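Local coordinates for protein cGAS/DncV-like nucleotidyltransferase in E. coli homolog (Elizabethkingia meningoseptica ATCC 13253 = NBRC 12535, PDB 6E0O) that synthesises cyclic dinucleotide second messengers, probably 3',3'-c-di-AMP and 3',3'-c-di-GMP, with magnesium as cofactor, in a CBASS antiphage defence system, at residues F38-S49 with D61-D70. Sequence-based numbering, arbitrary orientation.
Sequences FGNRVTIFLQGS and DVDIVMRYDD. With MG (magnesium ion), chain D; nucleotides of chain B.
A water joins Gln-47 and Asp-63 beside the magnesium ion: it donates to Gln-47 O and Asp-63 OD2 and accepts from Asp-63 N. Asp-63 OD2 also binds the magnesium at 2.1 Å. Two metal-bound waters add to the grip: one donates to Ser-49 OG, itself hydrogen-bonded to Asn-55 OD1, and to Asp-61 O, the other to Asp-63 OD1. Asp-63 OD1 lies 2.7 Å from O3' of nucleotide A2 of chain B. Gln-47 extends beyond CG along Val-65 CG2 and sets NE2 2.7 Å from N3 of that adenine. Gly-48 and Ser-49 follow directly, as in the GS motif of nucleotidyltransferases.

Strands 42-47 and 62-68 run antiparallel. Thr-43 with Arg-67 and Phe-45 with Val-65 are hydrogen-bonded pairs. The Phe-45 ring lies flat over Val-65, whose CB sits 3.7 Å from the ring centroid, above its centre. On the same face Thr-43 and Arg-67 both reach Asp-69 OD2, just past the strand end. Thr-43 OG1 (2.7 Å) takes its syn lone pair and Arg-67 NE its anti lone pair, with a weak third bond from Arg-67 NH2. The NE bond, part of a salt bridge, lies near the guanidinium plane.

On the other face Met-66 bends at chi3 (78°) and lays CE over one face of the Phe-38 ring in a CH-pi contact, 3.9 Å from its centroid, while SD makes an oblique Met-aromatic contact. The Tyr-68 ring edge faces Phe-38 CD1, and Tyr-68 OH accepts from Arg-41 NH1 at 2.9 Å.

Helices 21-38 and 98-113 cover this Met-66 face. Strand 62-68 pairs in parallel with strand 135-147, whose Asp-136 lies beside Asp-63.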
loop_
_atom_site.group_PDB
_atom_site.type_symbol
_atom_site.label_atom_id
_atom_site.label_comp_id
_atom_site.label_asym_id
_atom_site.label_seq_id
_atom_site.Cartn_x
_atom_site.Cartn_y
_atom_site.Cartn_z
ATOM N N PHE A 38 -6.792 5.076 -24.585
ATOM C CA PHE A 38 -6.954 6.337 -23.879
ATOM C C PHE A 38 -5.949 7.408 -24.275
ATOM O O PHE A 38 -6.156 8.581 -23.929
ATOM C CB PHE A 38 -6.864 6.100 -22.370
ATOM C CG PHE A 38 -7.983 5.259 -21.831
ATOM C CD1 PHE A 38 -9.243 5.794 -21.660
ATOM C CD2 PHE A 38 -7.776 3.936 -21.503
ATOM C CE1 PHE A 38 -10.272 5.021 -21.162
ATOM C CE2 PHE A 38 -8.803 3.160 -21.007
ATOM C CZ PHE A 38 -10.046 3.701 -20.837
ATOM N N GLY A 39 -4.876 7.045 -24.966
ATOM C CA GLY A 39 -3.904 8.042 -25.368
ATOM C C GLY A 39 -3.382 8.811 -24.171
ATOM O O GLY A 39 -3.085 8.245 -23.110
ATOM N N ASN A 40 -3.259 10.124 -24.339
ATOM C CA ASN A 40 -2.738 10.981 -23.286
ATOM C C ASN A 40 -3.805 11.476 -22.328
ATOM O O ASN A 40 -3.507 12.295 -21.450
ATOM C CB ASN A 40 -1.992 12.168 -23.865
ATOM C CG ASN A 40 -0.546 11.831 -24.231
ATOM O OD1 ASN A 40 0.044 10.915 -23.676
ATOM N ND2 ASN A 40 0.029 12.591 -25.166
ATOM N N ARG A 41 -5.023 10.959 -22.437
ATOM C CA ARG A 41 -6.102 11.362 -21.549
ATOM C C ARG A 41 -5.991 10.760 -20.158
ATOM O O ARG A 41 -6.821 11.083 -19.297
ATOM C CB ARG A 41 -7.444 10.992 -22.176
ATOM C CG ARG A 41 -7.708 11.728 -23.481
ATOM C CD ARG A 41 -9.056 11.340 -24.039
ATOM N NE ARG A 41 -9.044 9.997 -24.600
ATOM C CZ ARG A 41 -10.086 9.173 -24.596
ATOM N NH1 ARG A 41 -11.232 9.539 -24.035
ATOM N NH2 ARG A 41 -9.978 7.972 -25.148
ATOM N N VAL A 42 -4.990 9.912 -19.921
ATOM C CA VAL A 42 -4.746 9.327 -18.610
ATOM C C VAL A 42 -3.311 9.581 -18.173
ATOM O O VAL A 42 -2.401 9.704 -18.997
ATOM C CB VAL A 42 -5.036 7.808 -18.590
ATOM C CG1 VAL A 42 -6.492 7.544 -18.897
ATOM C CG2 VAL A 42 -4.133 7.060 -19.578
ATOM N N THR A 43 -3.122 9.641 -16.859
ATOM C CA THR A 43 -1.806 9.527 -16.243
ATOM C C THR A 43 -1.711 8.119 -15.671
ATOM O O THR A 43 -2.619 7.676 -14.963
ATOM C CB THR A 43 -1.648 10.534 -15.101
ATOM O OG1 THR A 43 -1.713 11.870 -15.607
ATOM C CG2 THR A 43 -0.316 10.362 -14.383
ATOM N N ILE A 44 -0.630 7.414 -15.983
ATOM C CA ILE A 44 -0.373 6.086 -15.437
ATOM C C ILE A 44 0.773 6.207 -14.442
ATOM O O ILE A 44 1.799 6.823 -14.743
ATOM C CB ILE A 44 -0.084 5.060 -16.550
ATOM C CG1 ILE A 44 -1.355 4.837 -17.390
ATOM C CG2 ILE A 44 0.410 3.760 -15.950
ATOM C CD1 ILE A 44 -1.141 4.035 -18.672
ATOM N N PHE A 45 0.580 5.647 -13.251
ATOM C CA PHE A 45 1.583 5.706 -12.197
ATOM C C PHE A 45 1.375 4.519 -11.275
ATOM O O PHE A 45 0.384 3.800 -11.382
ATOM C CB PHE A 45 1.549 7.043 -11.460
ATOM C CG PHE A 45 0.313 7.282 -10.639
ATOM C CD1 PHE A 45 -0.813 7.886 -11.186
ATOM C CD2 PHE A 45 0.295 6.945 -9.296
ATOM C CE1 PHE A 45 -1.942 8.138 -10.404
ATOM C CE2 PHE A 45 -0.818 7.188 -8.510
ATOM C CZ PHE A 45 -1.938 7.784 -9.061
ATOM N N LEU A 46 2.329 4.304 -10.375
ATOM C CA LEU A 46 2.243 3.189 -9.450
ATOM C C LEU A 46 1.796 3.658 -8.072
ATOM O O LEU A 46 2.099 4.770 -7.632
ATOM C CB LEU A 46 3.595 2.485 -9.306
ATOM C CG LEU A 46 4.220 1.945 -10.587
ATOM C CD1 LEU A 46 5.494 1.150 -10.245
ATOM C CD2 LEU A 46 3.230 1.100 -11.386
ATOM N N GLN A 47 1.113 2.765 -7.368
ATOM C CA GLN A 47 0.907 2.941 -5.939
ATOM C C GLN A 47 1.197 1.616 -5.247
ATOM O O GLN A 47 1.656 0.659 -5.881
ATOM C CB GLN A 47 -0.510 3.417 -5.664
ATOM C CG GLN A 47 -1.542 2.372 -5.928
ATOM C CD GLN A 47 -2.932 2.831 -5.603
ATOM O OE1 GLN A 47 -3.182 4.015 -5.394
ATOM N NE2 GLN A 47 -3.858 1.888 -5.560
ATOM N N GLY A 48 0.941 1.552 -3.953
ATOM C CA GLY A 48 1.127 0.312 -3.251
ATOM C C GLY A 48 2.587 -0.076 -3.106
ATOM O O GLY A 48 3.503 0.747 -3.175
ATOM N N SER A 49 2.787 -1.379 -2.889
ATOM C CA SER A 49 4.058 -1.862 -2.366
ATOM C C SER A 49 5.218 -1.652 -3.331
ATOM O O SER A 49 6.351 -1.454 -2.884
ATOM C CB SER A 49 3.938 -3.343 -2.017
ATOM O OG SER A 49 3.659 -4.096 -3.187
ATOM N N ASP A 61 2.242 -8.932 -6.863
ATOM C CA ASP A 61 1.397 -8.170 -7.774
ATOM C C ASP A 61 1.696 -6.676 -7.665
ATOM O O ASP A 61 1.992 -6.155 -6.585
ATOM C CB ASP A 61 -0.083 -8.365 -7.428
ATOM C CG ASP A 61 -0.541 -9.817 -7.497
ATOM O OD1 ASP A 61 0.233 -10.700 -7.921
ATOM O OD2 ASP A 61 -1.702 -10.072 -7.098
ATOM N N VAL A 62 1.595 -5.979 -8.799
ATOM C CA VAL A 62 1.843 -4.541 -8.874
ATOM C C VAL A 62 0.528 -3.794 -9.087
ATOM O O VAL A 62 -0.334 -4.235 -9.854
ATOM C CB VAL A 62 2.848 -4.185 -9.987
ATOM C CG1 VAL A 62 2.344 -4.627 -11.362
ATOM C CG2 VAL A 62 3.152 -2.693 -9.965
ATOM N N ASP A 63 0.399 -2.638 -8.431
ATOM C CA ASP A 63 -0.783 -1.783 -8.521
ATOM C C ASP A 63 -0.498 -0.626 -9.469
ATOM O O ASP A 63 0.270 0.286 -9.141
ATOM C CB ASP A 63 -1.140 -1.289 -7.125
ATOM C CG ASP A 63 -1.339 -2.431 -6.171
ATOM O OD1 ASP A 63 -2.213 -3.268 -6.469
ATOM O OD2 ASP A 63 -0.591 -2.528 -5.170
ATOM N N ILE A 64 -1.114 -0.683 -10.648
ATOM C CA ILE A 64 -0.939 0.316 -11.693
ATOM C C ILE A 64 -2.184 1.188 -11.718
ATOM O O ILE A 64 -3.282 0.706 -12.034
ATOM C CB ILE A 64 -0.716 -0.341 -13.063
ATOM C CG1 ILE A 64 0.487 -1.281 -13.017
ATOM C CG2 ILE A 64 -0.575 0.708 -14.151
ATOM C CD1 ILE A 64 0.678 -2.078 -14.298
ATOM N N VAL A 65 -2.015 2.470 -11.413
ATOM C CA VAL A 65 -3.124 3.412 -11.391
ATOM C C VAL A 65 -3.260 4.045 -12.769
ATOM O O VAL A 65 -2.269 4.476 -13.368
ATOM C CB VAL A 65 -2.905 4.489 -10.317
ATOM C CG1 VAL A 65 -4.109 5.418 -10.282
ATOM C CG2 VAL A 65 -2.655 3.875 -8.950
ATOM N N MET A 66 -4.488 4.090 -13.279
ATOM C CA MET A 66 -4.783 4.771 -14.537
ATOM C C MET A 66 -5.764 5.894 -14.225
ATOM O O MET A 66 -6.969 5.660 -14.102
ATOM C CB MET A 66 -5.350 3.827 -15.583
ATOM C CG MET A 66 -5.446 4.490 -16.947
ATOM S SD MET A 66 -6.536 3.705 -18.128
ATOM C CE MET A 66 -8.114 4.284 -17.529
ATOM N N ARG A 67 -5.248 7.111 -14.101
ATOM C CA ARG A 67 -6.043 8.267 -13.708
ATOM C C ARG A 67 -6.535 8.981 -14.964
ATOM O O ARG A 67 -5.748 9.598 -15.693
ATOM C CB ARG A 67 -5.196 9.205 -12.853
ATOM C CG ARG A 67 -5.961 10.387 -12.274
ATOM C CD ARG A 67 -5.034 11.334 -11.524
ATOM N NE ARG A 67 -4.073 11.976 -12.418
ATOM C CZ ARG A 67 -2.997 12.625 -12.003
ATOM N NH1 ARG A 67 -2.747 12.716 -10.704
ATOM N NH2 ARG A 67 -2.164 13.164 -12.877
ATOM N N TYR A 68 -7.835 8.883 -15.230
ATOM C CA TYR A 68 -8.438 9.576 -16.356
ATOM C C TYR A 68 -8.605 11.021 -15.920
ATOM O O TYR A 68 -9.360 11.313 -14.988
ATOM C CB TYR A 68 -9.775 8.947 -16.737
ATOM C CG TYR A 68 -10.275 9.521 -18.038
ATOM C CD1 TYR A 68 -10.959 10.726 -18.069
ATOM C CD2 TYR A 68 -10.015 8.883 -19.240
ATOM C CE1 TYR A 68 -11.397 11.265 -19.261
ATOM C CE2 TYR A 68 -10.439 9.413 -20.434
ATOM C CZ TYR A 68 -11.129 10.604 -20.441
ATOM O OH TYR A 68 -11.550 11.113 -21.647
ATOM N N ASP A 69 -7.887 11.927 -16.568
ATOM C CA ASP A 69 -7.735 13.258 -15.994
ATOM C C ASP A 69 -7.674 14.346 -17.053
ATOM O O ASP A 69 -7.168 15.438 -16.773
ATOM C CB ASP A 69 -6.508 13.299 -15.098
ATOM C CG ASP A 69 -5.248 12.885 -15.820
ATOM O OD1 ASP A 69 -5.257 12.865 -17.070
ATOM O OD2 ASP A 69 -4.251 12.584 -15.143
ATOM N N ASP A 70 -8.211 14.080 -18.241
ATOM C CA ASP A 70 -8.184 15.038 -19.335
ATOM C C ASP A 70 -8.736 16.396 -18.926
ATOM O O ASP A 70 -8.232 17.425 -19.382
ATOM C CB ASP A 70 -8.983 14.453 -20.504
ATOM C CG ASP A 70 -8.907 15.288 -21.754
ATOM O OD1 ASP A 70 -7.788 15.606 -22.201
ATOM O OD2 ASP A 70 -9.982 15.603 -22.306
HETATM MG MG MG D . -0.435 -4.005 -3.664
ATOM P P A B 2 -7.803 -4.462 -1.512
ATOM O OP1 A B 2 -8.930 -3.510 -1.331
ATOM O OP2 A B 2 -8.093 -5.917 -1.631
ATOM O "O5'" A B 2 -7.003 -4.022 -2.819
ATOM C "C5'" A B 2 -7.475 -4.354 -4.123
ATOM C "C4'" A B 2 -6.933 -3.409 -5.168
ATOM O "O4'" A B 2 -7.543 -2.106 -4.977
ATOM C "C3'" A B 2 -5.424 -3.188 -5.122
ATOM O "O3'" A B 2 -4.910 -3.007 -6.441
ATOM C "C2'" A B 2 -5.289 -1.898 -4.324
ATOM O "O2'" A B 2 -4.119 -1.152 -4.599
ATOM C "C1'" A B 2 -6.547 -1.134 -4.729
ATOM N N9 A B 2 -7.037 -0.250 -3.672
ATOM C C8 A B 2 -7.684 -0.621 -2.516
ATOM N N7 A B 2 -8.005 0.382 -1.740
ATOM C C5 A B 2 -7.525 1.492 -2.423
ATOM C C6 A B 2 -7.539 2.869 -2.127
ATOM N N6 A B 2 -8.075 3.407 -1.030
ATOM N N1 A B 2 -6.984 3.684 -3.037
ATOM C C2 A B 2 -6.437 3.183 -4.142
ATOM N N3 A B 2 -6.361 1.911 -4.534
ATOM C C4 A B 2 -6.930 1.113 -3.618
HETATM O O HOH W 1 2.329 -1.989 -6.138
HETATM O O HOH W 2 1.414 -4.301 -4.624
HETATM O O HOH W 3 -1.333 -5.261 -4.984
#